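Local coordinates for hypothetical protein EF_2215 (Enterococcus faecalis, PDB 2NN5) that is of unknown function but belongs to the AHA1 family, related to activators of the Hsp90 ATPase, and binds magnesium ions in the crystal, at residues Phe126-Ser129 with Asn133-Thr136. Numbering follows the deposited sequence.
Sequences FSES and NFTT
F134 reaches back from the loop after strand 121-130 to meet E128 and S129 near the end of that strand. The site lies in a helix-grip fold, as in the SRPBCC superfamily, where a curved antiparallel sheet packs against a long helix, here 138-157. The chain leaves the strand and turns through N133, beyond which the F134 ring points back at the sheet. The backbones stay well apart, with S129 CA 9.7 Å from F134 CA, and no hydrogen bond joins the two segments, so the ring itself bridges them. Its far end does the touching: CZ lies 3.7 Å from E128 OE2, and CE1 lies 4.0 Å from the backbone O of S129. Both oxygens approach the ring obliquely. The ring and the E128 carboxylate are turned 64° apart, so the two flat groups do not stack. E128 gets there on an extended chain, its CG anti to the backbone N (chi1 -180°), which carries the carboxylate away from the strand and over toward helix 138-157. There OE2 also comes close to D141 OD2, a pairing of like charges that could favour protonation of one acid. The other carboxylate oxygen faces back along the strand: E128 OE1 lies in the plane of the F126 ring at its edge, 4.0 Å from F126 CE2, while F126 packs among F112, W145 and L149. Further on, T135 turns to the neighbouring loop, where its OG1 hydrogen-bonds to D106 OD2. D106 and T107 also touch the F134 side chain, placing the ring between that loop, D141 and the strand end. T136 then leads toward the long helix, its backbone O lying in the plane of the F134 ring, 3.4 Å from F134 CD2.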
loop_
_atom_site.group_PDB
_atom_site.type_symbol
_atom_site.label_atom_id
_atom_site.label_comp_id
_atom_site.label_asym_id
_atom_site.label_seq_id
_atom_site.Cartn_x
_atom_site.Cartn_y
_atom_site.Cartn_z
ATOM N N PHE A 126 6.417 -2.295 -2.032
ATOM C CA PHE A 126 5.772 -1.043 -1.602
ATOM C C PHE A 126 6.746 -0.302 -0.698
ATOM O O PHE A 126 7.333 -0.911 0.215
ATOM C CB PHE A 126 4.470 -1.345 -0.836
ATOM C CG PHE A 126 3.795 -0.121 -0.246
ATOM C CD1 PHE A 126 2.897 0.627 -1.016
ATOM C CD2 PHE A 126 4.043 0.254 1.085
ATOM C CE1 PHE A 126 2.248 1.712 -0.457
ATOM C CE2 PHE A 126 3.404 1.355 1.631
ATOM C CZ PHE A 126 2.504 2.099 0.845
ATOM N N SER A 127 6.929 0.998 -0.929
ATOM C CA SER A 127 7.733 1.765 0.022
ATOM C C SER A 127 7.111 3.137 0.258
ATOM O O SER A 127 6.255 3.592 -0.552
ATOM C CB SER A 127 9.157 1.872 -0.464
ATOM O OG SER A 127 9.233 2.437 -1.757
ATOM N N GLU A 128 7.398 3.716 1.433
ATOM C CA GLU A 128 6.678 4.927 1.819
ATOM C C GLU A 128 7.574 5.823 2.658
ATOM O O GLU A 128 8.367 5.328 3.479
ATOM C CB GLU A 128 5.437 4.532 2.633
ATOM C CG GLU A 128 4.568 5.712 3.105
ATOM C CD GLU A 128 3.356 5.317 3.933
ATOM O OE1 GLU A 128 3.266 4.162 4.415
ATOM O OE2 GLU A 128 2.512 6.229 4.149
ATOM N N SER A 129 7.426 7.139 2.456
ATOM C CA SER A 129 8.121 8.171 3.272
ATOM C C SER A 129 7.059 8.828 4.129
ATOM O O SER A 129 6.053 9.326 3.578
ATOM C CB SER A 129 8.796 9.223 2.384
ATOM O OG SER A 129 9.385 10.269 3.164
ATOM N N ASN A 133 5.606 15.552 10.166
ATOM C CA ASN A 133 4.339 16.299 10.107
ATOM C C ASN A 133 3.137 15.533 9.520
ATOM O O ASN A 133 2.063 16.110 9.322
ATOM C CB ASN A 133 4.526 17.658 9.400
ATOM C CG ASN A 133 4.798 17.533 7.921
ATOM O OD1 ASN A 133 4.722 18.539 7.180
ATOM N ND2 ASN A 133 5.088 16.326 7.458
ATOM N N PHE A 134 3.303 14.218 9.297
ATOM C CA PHE A 134 2.178 13.409 8.864
ATOM C C PHE A 134 0.983 13.694 9.735
ATOM O O PHE A 134 1.096 13.733 10.973
ATOM C CB PHE A 134 2.504 11.934 9.055
ATOM C CG PHE A 134 2.267 11.120 7.853
ATOM C CD1 PHE A 134 3.029 11.347 6.712
ATOM C CD2 PHE A 134 1.347 10.107 7.871
ATOM C CE1 PHE A 134 2.870 10.576 5.583
ATOM C CE2 PHE A 134 1.163 9.335 6.738
ATOM C CZ PHE A 134 1.960 9.566 5.597
ATOM N N THR A 135 -0.170 13.854 9.107
ATOM C CA THR A 135 -1.388 14.154 9.844
ATOM C C THR A 135 -1.970 12.948 10.597
ATOM O O THR A 135 -2.500 13.103 11.695
ATOM C CB THR A 135 -2.434 14.866 8.938
ATOM O OG1 THR A 135 -2.879 13.977 7.933
ATOM C CG2 THR A 135 -1.801 16.038 8.264
ATOM N N THR A 136 -1.852 11.753 10.040
ATOM C CA THR A 136 -2.306 10.509 10.688
ATOM C C THR A 136 -1.108 9.981 11.511
ATOM O O THR A 136 0.031 10.048 11.024
ATOM C CB THR A 136 -2.625 9.477 9.589
ATOM O OG1 THR A 136 -3.687 9.969 8.752
ATOM C CG2 THR A 136 -3.008 8.105 10.183
#